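Local coordinates for protein citrate lyase (Yersinia pestis, PDB 3QLL) that is a putative citrate lyase beta subunit from a virulence operon, likely a magnesium-dependent lyase of the HpcH/HpaI aldolase family, at residues A[44-53]-A[66-77]; A[103-112]-A[130-138]. All blocks are in the same frame, centred on the assembly; numbering follows the deposited sequence.

Interaction 1 of 2, residues A[44-53]-A[66-77]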
ATOM      1  N   GLN A  44      24.848   7.185   7.767  1.00 65.77           N
ATOM      2  CA  GLN A  44      26.057   7.323   6.970  1.00 79.31           C
ATOM      3  C   GLN A  44      26.380   6.073   6.150  1.00 78.60           C
ATOM      4  O   GLN A  44      26.996   6.177   5.096  1.00 75.32           O
ATOM      5  CB  GLN A  44      27.221   7.694   7.868  1.00 84.37           C
ATOM      6  CG  GLN A  44      27.246   9.175   8.157  1.00105.92           C
ATOM      7  CD  GLN A  44      27.968   9.485   9.461  1.00117.27           C
ATOM      8  OE1 GLN A  44      28.515   8.589  10.113  1.00120.12           O
ATOM      9  NE2 GLN A  44      27.938  10.756   9.867  1.00117.31           N
ATOM     10  N   THR A  45      26.024   4.904   6.676  1.00 73.80           N
ATOM     11  CA  THR A  45      26.317   3.623   6.023  1.00 68.52           C
ATOM     12  C   THR A  45      25.540   3.465   4.703  1.00 68.54           C
ATOM     13  O   THR A  45      24.382   3.926   4.581  1.00 76.88           O
ATOM     14  CB  THR A  45      25.984   2.411   6.936  1.00 50.14           C
ATOM     15  OG1 THR A  45      24.584   2.145   6.942  1.00 52.82           O
ATOM     16  CG2 THR A  45      26.538   2.631   8.354  1.00 54.71           C
ATOM     17  N   ARG A  46      26.170   2.833   3.718  1.00 65.57           N
ATOM     18  CA  ARG A  46      25.585   2.667   2.389  1.00 63.72           C
ATOM     19  C   ARG A  46      25.510   1.176   2.047  1.00 56.86           C
ATOM     20  O   ARG A  46      24.565   0.734   1.378  1.00 52.71           O
ATOM     21  CB  ARG A  46      26.415   3.388   1.321  1.00 60.42           C
ATOM     22  CG  ARG A  46      26.604   4.866   1.549  1.00 62.16           C
ATOM     23  CD  ARG A  46      27.861   5.390   0.902  1.00 52.87           C
ATOM     24  NE  ARG A  46      29.049   4.681   1.377  1.00 61.51           N
ATOM     25  CZ  ARG A  46      30.279   4.851   0.885  1.00 66.46           C
ATOM     26  NH1 ARG A  46      30.491   5.716  -0.112  1.00 64.45           N
ATOM     27  NH2 ARG A  46      31.297   4.155   1.386  1.00 52.25           N
ATOM     28  N   SER A  47      26.546   0.434   2.442  1.00 52.80           N
ATOM     29  CA  SER A  47      26.672  -0.988   2.116  1.00 60.07           C
ATOM     30  C   SER A  47      26.758  -1.884   3.352  1.00 52.47           C
ATOM     31  O   SER A  47      27.573  -1.665   4.233  1.00 57.58           O
ATOM     32  CB  SER A  47      27.911  -1.232   1.226  1.00 56.09           C
ATOM     33  OG  SER A  47      29.027  -0.481   1.674  1.00 62.24           O
ATOM     34  N   TRP A  48      25.932  -2.904   3.383  1.00 50.94           N
ATOM     35  CA  TRP A  48      25.986  -3.918   4.423  1.00 54.93           C
ATOM     36  C   TRP A  48      26.273  -5.282   3.814  1.00 49.57           C
ATOM     37  O   TRP A  48      25.458  -5.812   3.059  1.00 46.34           O
ATOM     38  CB  TRP A  48      24.662  -3.967   5.201  1.00 47.29           C
ATOM     39  CG  TRP A  48      24.406  -2.726   5.986  1.00 56.14           C
ATOM     40  CD1 TRP A  48      24.252  -1.458   5.488  1.00 54.20           C
ATOM     41  CD2 TRP A  48      24.224  -2.623   7.397  1.00 56.26           C
ATOM     42  NE1 TRP A  48      24.009  -0.578   6.498  1.00 57.74           N
ATOM     43  CE2 TRP A  48      23.965  -1.260   7.685  1.00 59.08           C
ATOM     44  CE3 TRP A  48      24.229  -3.549   8.447  1.00 49.87           C
ATOM     45  CZ2 TRP A  48      23.745  -0.790   8.985  1.00 52.22           C
ATOM     46  CZ3 TRP A  48      24.018  -3.085   9.744  1.00 57.50           C
ATOM     47  CH2 TRP A  48      23.773  -1.719  10.003  1.00 59.66           C
ATOM     48  N   LEU A  49      27.416  -5.857   4.143  1.00 56.66           N
ATOM     49  CA  LEU A  49      27.842  -7.112   3.513  1.00 56.86           C
ATOM     50  C   LEU A  49      27.662  -8.291   4.438  1.00 62.40           C
ATOM     51  O   LEU A  49      28.292  -8.349   5.506  1.00 62.68           O
ATOM     52  CB  LEU A  49      29.288  -7.028   3.071  1.00 45.60           C
ATOM     53  CG  LEU A  49      29.862  -8.253   2.365  1.00 57.77           C
ATOM     54  CD1 LEU A  49      29.177  -8.678   1.029  1.00 48.07           C
ATOM     55  CD2 LEU A  49      31.335  -7.956   2.165  1.00 59.81           C
ATOM     56  N   PHE A  50      26.851  -9.252   3.997  1.00 57.79           N
ATOM     57  CA  PHE A  50      26.676 -10.516   4.712  1.00 59.94           C
ATOM     58  C   PHE A  50      27.855 -11.421   4.388  1.00 64.66           C
ATOM     59  O   PHE A  50      28.115 -11.699   3.232  1.00 64.75           O
ATOM     60  CB  PHE A  50      25.371 -11.224   4.308  1.00 54.37           C
ATOM     61  CG  PHE A  50      24.126 -10.606   4.859  1.00 55.80           C
ATOM     62  CD1 PHE A  50      23.755 -10.815   6.185  1.00 52.31           C
ATOM     63  CD2 PHE A  50      23.292  -9.837   4.042  1.00 59.21           C
ATOM     64  CE1 PHE A  50      22.594 -10.257   6.689  1.00 60.16           C
ATOM     65  CE2 PHE A  50      22.115  -9.283   4.546  1.00 59.72           C
ATOM     66  CZ  PHE A  50      21.773  -9.491   5.871  1.00 62.33           C
ATOM     67  N   THR A  51      28.568 -11.870   5.411  1.00 59.47           N
ATOM     68  CA  THR A  51      29.502 -12.967   5.223  1.00 74.06           C
ATOM     69  C   THR A  51      29.307 -14.037   6.306  1.00 65.19           C
ATOM     70  O   THR A  51      29.250 -13.734   7.506  1.00 61.27           O
ATOM     71  CB  THR A  51      30.983 -12.465   5.240  1.00 84.87           C
ATOM     72  OG1 THR A  51      31.219 -11.654   6.401  1.00 85.28           O
ATOM     73  CG2 THR A  51      31.254 -11.623   4.014  1.00 91.64           C
ATOM     74  N   PRO A  52      29.214 -15.301   5.870  1.00 64.84           N
ATOM     75  CA  PRO A  52      29.005 -16.444   6.759  1.00 65.63           C
ATOM     76  C   PRO A  52      30.162 -16.552   7.721  1.00 69.93           C
ATOM     77  O   PRO A  52      31.291 -16.221   7.345  1.00 72.54           O
ATOM     78  CB  PRO A  52      28.963 -17.639   5.809  1.00 71.28           C
ATOM     79  CG  PRO A  52      29.644 -17.164   4.561  1.00 75.20           C
ATOM     80  CD  PRO A  52      29.311 -15.707   4.461  1.00 68.77           C
ATOM     81  N   ALA A  53      29.905 -17.008   8.938  1.00 80.13           N
ATOM     82  CA  ALA A  53      30.966 -17.074   9.919  1.00 89.43           C
ATOM     83  C   ALA A  53      32.024 -18.014   9.380  1.00 98.81           C
ATOM     84  O   ALA A  53      33.207 -17.734   9.511  1.00116.45           O
ATOM     85  CB  ALA A  53      30.448 -17.530  11.269  1.00 93.25           C
ATOM     86  N   GLY A  66      35.198  -2.349  -0.356  1.00 77.38           N
ATOM     87  CA  GLY A  66      35.161  -2.025   1.071  1.00 73.85           C
ATOM     88  C   GLY A  66      33.778  -1.743   1.672  1.00 74.93           C
ATOM     89  O   GLY A  66      33.344  -0.584   1.706  1.00 72.39           O
ATOM     90  N   ALA A  67      33.126  -2.759   2.235  1.00 66.36           N
ATOM     91  CA  ALA A  67      31.792  -2.556   2.791  1.00 70.10           C
ATOM     92  C   ALA A  67      31.806  -1.587   3.966  1.00 66.62           C
ATOM     93  O   ALA A  67      32.724  -1.592   4.760  1.00 67.36           O
ATOM     94  CB  ALA A  67      31.185  -3.883   3.206  1.00 67.52           C
ATOM     95  N   ASP A  68      30.749  -0.791   4.106  1.00 64.21           N
ATOM     96  CA  ASP A  68      30.699   0.134   5.221  1.00 62.81           C
ATOM     97  C   ASP A  68      30.450  -0.587   6.522  1.00 64.40           C
ATOM     98  O   ASP A  68      30.971  -0.207   7.566  1.00 62.42           O
ATOM     99  CB  ASP A  68      29.624   1.197   4.989  1.00 69.38           C
ATOM    100  CG  ASP A  68      30.058   2.246   3.978  1.00 72.92           C
ATOM    101  OD1 ASP A  68      31.274   2.391   3.768  1.00 74.67           O
ATOM    102  OD2 ASP A  68      29.194   2.889   3.347  1.00 83.70           O
ATOM    103  N   VAL A  69      29.674  -1.657   6.448  1.00 61.16           N
ATOM    104  CA  VAL A  69      29.433  -2.503   7.608  1.00 59.89           C
ATOM    105  C   VAL A  69      29.481  -3.947   7.136  1.00 58.17           C
ATOM    106  O   VAL A  69      28.832  -4.308   6.146  1.00 63.85           O
ATOM    107  CB  VAL A  69      28.027  -2.239   8.238  1.00 67.57           C
ATOM    108  CG1 VAL A  69      27.768  -3.171   9.412  1.00 65.90           C
ATOM    109  CG2 VAL A  69      27.843  -0.771   8.625  1.00 62.40           C
ATOM    110  N   ALA A  70      30.212  -4.764   7.879  1.00 59.44           N
ATOM    111  CA  ALA A  70      30.250  -6.205   7.641  1.00 61.27           C
ATOM    112  C   ALA A  70      29.292  -6.907   8.583  1.00 59.18           C
ATOM    113  O   ALA A  70      29.264  -6.628   9.797  1.00 64.68           O
ATOM    114  CB  ALA A  70      31.687  -6.746   7.820  1.00 55.53           C
ATOM    115  N   ILE A  71      28.508  -7.824   8.032  1.00 55.78           N
ATOM    116  CA  ILE A  71      27.616  -8.626   8.846  1.00 60.81           C
ATOM    117  C   ILE A  71      28.056 -10.088   8.931  1.00 66.77           C
ATOM    118  O   ILE A  71      27.893 -10.864   7.978  1.00 66.96           O
ATOM    119  CB  ILE A  71      26.192  -8.592   8.319  1.00 61.17           C
ATOM    120  CG1 ILE A  71      25.782  -7.156   7.989  1.00 61.91           C
ATOM    121  CG2 ILE A  71      25.242  -9.234   9.331  1.00 61.99           C
ATOM    122  CD1 ILE A  71      24.378  -7.085   7.424  1.00 64.34           C
ATOM    123  N   ILE A  72      28.568 -10.467  10.095  1.00 58.17           N
ATOM    124  CA  ILE A  72      28.856 -11.859  10.317  1.00 60.31           C
ATOM    125  C   ILE A  72      27.561 -12.614  10.467  1.00 57.79           C
ATOM    126  O   ILE A  72      26.746 -12.295  11.348  1.00 52.76           O
ATOM    127  CB  ILE A  72      29.716 -12.048  11.578  1.00 66.50           C
ATOM    128  CG1 ILE A  72      30.947 -11.151  11.542  1.00 62.55           C
ATOM    129  CG2 ILE A  72      30.065 -13.531  11.780  1.00 69.96           C
ATOM    130  CD1 ILE A  72      31.657 -11.109  12.849  1.00 67.25           C
ATOM    131  N   ASP A  73      27.382 -13.618   9.622  1.00 62.53           N
ATOM    132  CA  ASP A  73      26.091 -14.271   9.518  1.00 65.04           C
ATOM    133  C   ASP A  73      26.115 -15.662  10.125  1.00 61.85           C
ATOM    134  O   ASP A  73      26.872 -16.518   9.683  1.00 61.58           O
ATOM    135  CB  ASP A  73      25.634 -14.307   8.050  1.00 59.33           C
ATOM    136  CG  ASP A  73      24.214 -14.808   7.889  1.00 58.71           C
ATOM    137  OD1 ASP A  73      23.363 -14.579   8.794  1.00 53.97           O
ATOM    138  OD2 ASP A  73      23.929 -15.327   6.793  1.00 61.70           O
ATOM    139  N   LEU A  74      25.205 -15.893  11.071  1.00 59.37           N
ATOM    140  CA  LEU A  74      25.019 -17.205  11.674  1.00 58.63           C
ATOM    141  C   LEU A  74      23.830 -17.950  11.090  1.00 60.68           C
ATOM    142  O   LEU A  74      23.580 -19.090  11.465  1.00 64.05           O
ATOM    143  CB  LEU A  74      24.840 -17.083  13.180  1.00 55.02           C
ATOM    144  CG  LEU A  74      26.006 -16.503  13.976  1.00 61.83           C
ATOM    145  CD1 LEU A  74      25.589 -16.349  15.438  1.00 57.14           C
ATOM    146  CD2 LEU A  74      27.306 -17.350  13.793  1.00 59.12           C
ATOM    147  N   GLU A  75      23.069 -17.307  10.209  1.00 68.13           N
ATOM    148  CA  GLU A  75      21.786 -17.872   9.798  1.00 77.21           C
ATOM    149  C   GLU A  75      21.859 -18.627   8.468  1.00 79.51           C
ATOM    150  O   GLU A  75      22.494 -19.667   8.378  1.00 84.18           O
ATOM    151  CB  GLU A  75      20.686 -16.820   9.720  1.00 78.80           C
ATOM    152  CG  GLU A  75      19.306 -17.452   9.751  1.00 78.50           C
ATOM    153  CD  GLU A  75      18.237 -16.455   9.427  1.00 80.08           C
ATOM    154  OE1 GLU A  75      18.629 -15.348   9.023  1.00 80.06           O
ATOM    155  OE2 GLU A  75      17.026 -16.755   9.597  1.00 84.36           O
ATOM    156  N   ASP A  76      21.239 -18.062   7.429  1.00 83.66           N
ATOM    157  CA  ASP A  76      20.857 -18.827   6.231  1.00 98.95           C
ATOM    158  C   ASP A  76      22.035 -19.259   5.381  1.00 91.98           C
ATOM    159  O   ASP A  76      21.930 -20.205   4.611  1.00100.05           O
ATOM    160  CB  ASP A  76      19.809 -18.076   5.386  1.00109.13           C
ATOM    161  CG  ASP A  76      18.367 -18.389   5.813  1.00120.00           C
ATOM    162  OD1 ASP A  76      18.146 -19.452   6.437  1.00127.72           O
ATOM    163  OD2 ASP A  76      17.453 -17.572   5.542  1.00117.26           O
ATOM    164  N   SER A  77      23.168 -18.596   5.557  1.00 83.17           N
ATOM    165  CA  SER A  77      24.380 -18.999   4.856  1.00 92.17           C
ATOM    166  C   SER A  77      25.082 -20.160   5.583  1.00 92.11           C
ATOM    167  O   SER A  77      25.821 -20.931   4.975  1.00106.91           O
ATOM    168  CB  SER A  77      25.311 -17.794   4.719  1.00 96.36           C
ATOM    169  OG  SER A  77      25.686 -17.286   5.987  1.00 96.69           O
TER

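Interaction 2 of 2, residues A[103-112]-A[130-138]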
ATOM      1  N   PRO A 103      32.964  -0.744  11.848  1.00104.87           N
ATOM      2  CA  PRO A 103      31.804  -1.241  12.603  1.00 94.91           C
ATOM      3  C   PRO A 103      31.377  -2.642  12.156  1.00 81.07           C
ATOM      4  O   PRO A 103      31.479  -2.990  10.971  1.00 73.28           O
ATOM      5  CB  PRO A 103      30.720  -0.213  12.288  1.00 90.12           C
ATOM      6  CG  PRO A 103      31.070   0.299  10.948  1.00 88.18           C
ATOM      7  CD  PRO A 103      32.581   0.292  10.874  1.00102.65           C
ATOM      8  N   LEU A 104      30.931  -3.439  13.122  1.00 69.92           N
ATOM      9  CA  LEU A 104      30.690  -4.846  12.891  1.00 71.39           C
ATOM     10  C   LEU A 104      29.257  -5.202  13.246  1.00 73.21           C
ATOM     11  O   LEU A 104      28.732  -4.757  14.269  1.00 75.12           O
ATOM     12  CB  LEU A 104      31.648  -5.662  13.744  1.00 81.68           C
ATOM     13  CG  LEU A 104      31.680  -7.160  13.481  1.00 91.23           C
ATOM     14  CD1 LEU A 104      32.076  -7.419  12.042  1.00 93.61           C
ATOM     15  CD2 LEU A 104      32.665  -7.812  14.419  1.00 95.86           C
ATOM     16  N   ALA A 105      28.623  -6.014  12.412  1.00 66.55           N
ATOM     17  CA  ALA A 105      27.255  -6.458  12.682  1.00 64.39           C
ATOM     18  C   ALA A 105      27.234  -7.961  12.866  1.00 58.58           C
ATOM     19  O   ALA A 105      28.097  -8.669  12.334  1.00 61.00           O
ATOM     20  CB  ALA A 105      26.303  -6.038  11.544  1.00 53.52           C
ATOM     21  N   LEU A 106      26.299  -8.451  13.668  1.00 56.61           N
ATOM     22  CA  LEU A 106      26.127  -9.897  13.786  1.00 61.73           C
ATOM     23  C   LEU A 106      24.662 -10.283  13.585  1.00 56.55           C
ATOM     24  O   LEU A 106      23.821  -9.954  14.391  1.00 56.41           O
ATOM     25  CB  LEU A 106      26.601 -10.379  15.161  1.00 57.62           C
ATOM     26  CG  LEU A 106      26.410 -11.861  15.497  1.00 59.40           C
ATOM     27  CD1 LEU A 106      27.292 -12.826  14.669  1.00 59.64           C
ATOM     28  CD2 LEU A 106      26.640 -12.088  16.988  1.00 62.71           C
ATOM     29  N   ARG A 107      24.374 -11.043  12.540  1.00 52.33           N
ATOM     30  CA  ARG A 107      23.060 -11.621  12.418  1.00 56.05           C
ATOM     31  C   ARG A 107      22.998 -12.992  13.070  1.00 60.26           C
ATOM     32  O   ARG A 107      23.592 -13.983  12.583  1.00 60.46           O
ATOM     33  CB  ARG A 107      22.635 -11.731  10.964  1.00 51.65           C
ATOM     34  CG  ARG A 107      21.292 -12.432  10.858  1.00 48.21           C
ATOM     35  CD  ARG A 107      20.689 -12.276   9.486  1.00 50.91           C
ATOM     36  NE  ARG A 107      21.287 -13.209   8.527  1.00 49.31           N
ATOM     37  CZ  ARG A 107      20.847 -13.366   7.283  1.00 52.85           C
ATOM     38  NH1 ARG A 107      19.869 -12.606   6.810  1.00 51.95           N
ATOM     39  NH2 ARG A 107      21.444 -14.222   6.482  1.00 55.38           N
ATOM     40  N   ILE A 108      22.260 -13.059  14.173  1.00 57.00           N
ATOM     41  CA  ILE A 108      22.047 -14.331  14.852  1.00 54.21           C
ATOM     42  C   ILE A 108      20.896 -15.037  14.201  1.00 50.24           C
ATOM     43  O   ILE A 108      20.200 -14.482  13.356  1.00 53.28           O
ATOM     44  CB  ILE A 108      21.745 -14.131  16.334  1.00 55.04           C
ATOM     45  CG1 ILE A 108      20.479 -13.291  16.502  1.00 53.62           C
ATOM     46  CG2 ILE A 108      22.898 -13.428  17.013  1.00 59.19           C
ATOM     47  CD1 ILE A 108      20.078 -13.068  17.927  1.00 59.87           C
ATOM     48  N   ASN A 109      20.685 -16.270  14.602  1.00 53.03           N
ATOM     49  CA  ASN A 109      19.522 -16.997  14.148  1.00 55.16           C
ATOM     50  C   ASN A 109      18.229 -16.507  14.829  1.00 59.90           C
ATOM     51  O   ASN A 109      18.253 -15.754  15.820  1.00 57.70           O
ATOM     52  CB  ASN A 109      19.722 -18.485  14.381  1.00 55.67           C
ATOM     53  CG  ASN A 109      20.866 -19.048  13.528  1.00 67.21           C
ATOM     54  OD1 ASN A 109      20.628 -19.506  12.407  1.00 65.56           O
ATOM     55  ND2 ASN A 109      22.103 -19.034  14.063  1.00 58.04           N
ATOM     56  N   GLY A 110      17.090 -16.866  14.247  1.00 59.99           N
ATOM     57  CA  GLY A 110      15.827 -16.390  14.788  1.00 63.76           C
ATOM     58  C   GLY A 110      15.595 -16.753  16.256  1.00 63.43           C
ATOM     59  O   GLY A 110      16.044 -17.800  16.745  1.00 54.49           O
ATOM     60  N   LEU A 111      14.937 -15.835  16.966  1.00 64.53           N
ATOM     61  CA  LEU A 111      14.558 -16.037  18.363  1.00 63.94           C
ATOM     62  C   LEU A 111      13.689 -17.274  18.556  1.00 64.19           C
ATOM     63  O   LEU A 111      13.696 -17.920  19.616  1.00 62.37           O
ATOM     64  CB  LEU A 111      13.826 -14.829  18.872  1.00 63.21           C
ATOM     65  CG  LEU A 111      14.587 -13.970  19.860  1.00 74.75           C
ATOM     66  CD1 LEU A 111      13.733 -12.725  20.114  1.00 70.32           C
ATOM     67  CD2 LEU A 111      14.810 -14.747  21.163  1.00 71.07           C
ATOM     68  N   ASP A 112      12.960 -17.617  17.505  1.00 56.78           N
ATOM     69  CA  ASP A 112      12.110 -18.776  17.554  1.00 62.57           C
ATOM     70  C   ASP A 112      12.864 -20.044  17.086  1.00 67.46           C
ATOM     71  O   ASP A 112      12.219 -21.045  16.798  1.00 69.03           O
ATOM     72  CB  ASP A 112      10.872 -18.548  16.703  1.00 70.90           C
ATOM     73  CG  ASP A 112      11.207 -18.198  15.262  1.00 80.47           C
ATOM     74  OD1 ASP A 112      12.364 -17.796  14.983  1.00 77.37           O
ATOM     75  OD2 ASP A 112      10.289 -18.276  14.410  1.00 82.55           O
ATOM     76  N   PRO A 130      28.612  -7.293  19.260  1.00 74.49           N
ATOM     77  CA  PRO A 130      28.849  -6.517  18.041  1.00 70.55           C
ATOM     78  C   PRO A 130      28.251  -5.133  18.172  1.00 66.10           C
ATOM     79  O   PRO A 130      27.451  -4.913  19.079  1.00 65.44           O
ATOM     80  CB  PRO A 130      28.077  -7.298  16.978  1.00 71.29           C
ATOM     81  CG  PRO A 130      26.908  -7.873  17.761  1.00 64.69           C
ATOM     82  CD  PRO A 130      27.485  -8.233  19.118  1.00 64.30           C
ATOM     83  N   ASP A 131      28.640  -4.226  17.292  1.00 61.98           N
ATOM     84  CA  ASP A 131      28.022  -2.917  17.275  1.00 67.55           C
ATOM     85  C   ASP A 131      26.551  -2.985  16.876  1.00 65.85           C
ATOM     86  O   ASP A 131      25.746  -2.179  17.314  1.00 67.82           O
ATOM     87  CB  ASP A 131      28.772  -1.993  16.315  1.00 70.08           C
ATOM     88  CG  ASP A 131      30.251  -1.985  16.574  1.00 83.88           C
ATOM     89  OD1 ASP A 131      30.638  -1.573  17.684  1.00 89.78           O
ATOM     90  OD2 ASP A 131      31.015  -2.444  15.700  1.00 82.84           O
ATOM     91  N   TYR A 132      26.220  -3.928  15.993  1.00 59.73           N
ATOM     92  CA  TYR A 132      24.876  -4.126  15.500  1.00 54.99           C
ATOM     93  C   TYR A 132      24.494  -5.567  15.653  1.00 54.55           C
ATOM     94  O   TYR A 132      25.206  -6.452  15.197  1.00 59.09           O
ATOM     95  CB  TYR A 132      24.749  -3.721  14.032  1.00 55.19           C
ATOM     96  CG  TYR A 132      24.953  -2.263  13.780  1.00 55.66           C
ATOM     97  CD1 TYR A 132      23.994  -1.324  14.161  1.00 49.10           C
ATOM     98  CD2 TYR A 132      26.127  -1.807  13.198  1.00 62.68           C
ATOM     99  CE1 TYR A 132      24.194   0.020  13.926  1.00 55.46           C
ATOM    100  CE2 TYR A 132      26.346  -0.466  12.965  1.00 64.02           C
ATOM    101  CZ  TYR A 132      25.377   0.445  13.330  1.00 66.59           C
ATOM    102  OH  TYR A 132      25.604   1.776  13.083  1.00 70.17           O
ATOM    103  N   LEU A 133      23.373  -5.814  16.310  1.00 49.67           N
ATOM    104  CA  LEU A 133      22.817  -7.137  16.382  1.00 49.02           C
ATOM    105  C   LEU A 133      21.673  -7.215  15.380  1.00 49.96           C
ATOM    106  O   LEU A 133      20.686  -6.514  15.511  1.00 45.96           O
ATOM    107  CB  LEU A 133      22.301  -7.430  17.789  1.00 55.41           C
ATOM    108  CG  LEU A 133      21.946  -8.913  17.888  1.00 66.89           C
ATOM    109  CD1 LEU A 133      23.160  -9.759  17.496  1.00 68.65           C
ATOM    110  CD2 LEU A 133      21.416  -9.296  19.243  1.00 74.36           C
ATOM    111  N   VAL A 134      21.813  -8.054  14.366  1.00 48.23           N
ATOM    112  CA  VAL A 134      20.825  -8.151  13.299  1.00 52.15           C
ATOM    113  C   VAL A 134      19.897  -9.341  13.558  1.00 47.42           C
ATOM    114  O   VAL A 134      20.338 -10.474  13.645  1.00 52.68           O
ATOM    115  CB  VAL A 134      21.498  -8.279  11.892  1.00 44.12           C
ATOM    116  CG1 VAL A 134      20.470  -8.306  10.776  1.00 41.46           C
ATOM    117  CG2 VAL A 134      22.476  -7.139  11.679  1.00 48.88           C
ATOM    118  N   LEU A 135      18.616  -9.055  13.758  1.00 45.51           N
ATOM    119  CA  LEU A 135      17.645 -10.081  14.100  1.00 48.65           C
ATOM    120  C   LEU A 135      16.756 -10.444  12.904  1.00 52.66           C
ATOM    121  O   LEU A 135      15.981  -9.598  12.435  1.00 57.12           O
ATOM    122  CB  LEU A 135      16.780  -9.611  15.265  1.00 51.84           C
ATOM    123  CG  LEU A 135      15.743 -10.654  15.680  1.00 56.51           C
ATOM    124  CD1 LEU A 135      16.484 -11.833  16.333  1.00 47.12           C
ATOM    125  CD2 LEU A 135      14.644 -10.044  16.586  1.00 56.90           C
ATOM    126  N   PRO A 136      16.838 -11.698  12.423  1.00 46.91           N
ATOM    127  CA  PRO A 136      16.013 -12.176  11.306  1.00 44.10           C
ATOM    128  C   PRO A 136      14.575 -12.352  11.714  1.00 49.88           C
ATOM    129  O   PRO A 136      14.273 -12.549  12.907  1.00 46.92           O
ATOM    130  CB  PRO A 136      16.611 -13.565  10.983  1.00 46.69           C
ATOM    131  CG  PRO A 136      17.206 -13.994  12.204  1.00 50.40           C
ATOM    132  CD  PRO A 136      17.717 -12.762  12.923  1.00 53.39           C
ATOM    133  N   LYS A 137      13.703 -12.284  10.721  1.00 53.37           N
ATOM    134  CA  LYS A 137      12.293 -12.531  10.929  1.00 47.80           C
ATOM    135  C   LYS A 137      11.712 -11.728  12.103  1.00 51.70           C
ATOM    136  O   LYS A 137      10.999 -12.273  12.942  1.00 57.03           O
ATOM    137  CB  LYS A 137      12.044 -14.032  11.118  1.00 47.65           C
ATOM    138  CG  LYS A 137      10.828 -14.531  10.375  1.00 67.86           C
ATOM    139  CD  LYS A 137      10.467 -15.973  10.734  1.00 90.83           C
ATOM    140  CE  LYS A 137       9.257 -16.461   9.928  1.00108.43           C
ATOM    141  NZ  LYS A 137       9.417 -16.341   8.435  1.00120.50           N
ATOM    142  N   THR A 138      12.019 -10.438  12.162  1.00 48.61           N
ATOM    143  CA  THR A 138      11.439  -9.563  13.171  1.00 47.75           C
ATOM    144  C   THR A 138       9.955  -9.366  12.848  1.00 42.46           C
ATOM    145  O   THR A 138       9.606  -9.002  11.710  1.00 43.33           O
ATOM    146  CB  THR A 138      12.148  -8.222  13.192  1.00 48.57           C
ATOM    147  OG1 THR A 138      13.503  -8.449  13.560  1.00 46.56           O
ATOM    148  CG2 THR A 138      11.505  -7.282  14.219  1.00 41.65           C
TER

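Interaction 1 of 2, residues A[44-53]-A[66-77]
D68 OD2 is gripped twice by R46, through its backbone and its side chain. Its syn lone pair takes the side-chain NE of R46 at 2.7 Å, with the donor hydrogen pointing almost straight at it (164°). Its anti lone pair takes the backbone N of R46 at 3.0 Å. NH2 of R46 reaches the other oxygen, D68 OD1, also at 3.0 Å. The salt bridge is therefore side-on, one nitrogen to each oxygen, with guanidinium and carboxylate nearly coplanar (9°). The bend of the R46 chain at chi3 brings the NE and NH2 edge of the guanidinium round to the carboxylate of D68. S47 OG accepts from D68 N and also bonds to N265.

Beyond this polar end, strands 47-52 and 69-73 run parallel. V69 N bonds to S47 O, L49 N to V69 O, I71 N to L49 O, T51 N to I71 O, D73 N to T51 O and A53 N to D73 O. W48, F50, V69 and I71 share one face. V69 lies against one face of the W48 indole, with CG1 over the six-membered ring, 4.0 Å from its centroid. CD1 of I71 meets two rings differently. It touches the edge of W48 at CE3 (3.7 Å) but covers a face of F50. With chi1 -46° and an extended chi2, CD1 reaches both rings. At the far end D73 OD1 accepts from E75 N in an Asx turn and also forms a salt bridge with R107. Its OD2 takes the S77 hydroxyl, and S77 OG packs on P52 CB.

This pair is the first two strands of a closed eight-stranded parallel barrel. Strand 252-255 bonds to the outer side of 47-52, and strand 104-107 to that of 69-73. W48 meets the Y132 ring on the barrel interior. Outside, helix 261-267 packs on S47 and A67, and helix 83-91 on A53, I72 and L74.

Interaction 2 of 2, residues A[103-112]-A[130-138]
R107 and V134 are bridge partners whose side chains slant across each other on one face of the sheet. CB of R107 lies 3.8 Å from CB of V134. The R107 chain leaves with CG anti to the backbone N (chi1 176°), runs past V134 O and bends at chi3. Its NE then forms a salt bridge with D73. R107 is a predicted substrate-binding residue. On the same face A105 CB sits against Y132 CB at 3.7 Å and also touches CG2 of V134. The Y132 ring turns its edge to P103 CB.

Strands 104-107 and 132-135 are the parallel strands of a beta-alpha-beta unit, joined through helix 114-125, in a TIM-type barrel. Their backbone bonds include L106 N to Y132 O at 2.7 Å and V134 N to L106 O. At the start of the pair a side chain joins in: D131 OD2 accepts from L104 N through its anti lone pair, at 2.8 Å.

L106 and L133 point from the other face toward the helices; P130, I108 and L135 extend this aliphatic layer. P130 CG packs on L106 CB at 3.6 Å. I108 and L133 cross at about a right angle, CG2 of I108 on CD1 of L133 (3.7 Å). Farther along, the I108 and L135 side chains cross at a slant, CD1 to CD1 4.1 Å. L106 and I108 continue onto helix 114-125, L133 and L135 onto helix 141-150. P136 lays its CG against G110 N at 3.5 Å, and E165, a predicted magnesium ligand, packs on this proline.

In the fold
Interaction 1 closes before interaction 2 opens along the chain, and their centres lie about 10 Å apart. They cover strands one and two, then three and four, of the same eight-stranded barrel. Strands 69-73 and 104-107 are neighbours, with a probable hydrogen bond from A105 N to A70 O, which makes the four strands consecutive in the barrel wall. Near the C-terminal ends of these strands, D73 OD1 of interaction 1 meets R107 NE of interaction 2 in a salt bridge. E75 packs on N109 and P136. This is the usual active-site end of such barrels, consistent with the predicted substrate and magnesium roles of R107, E165 and D192.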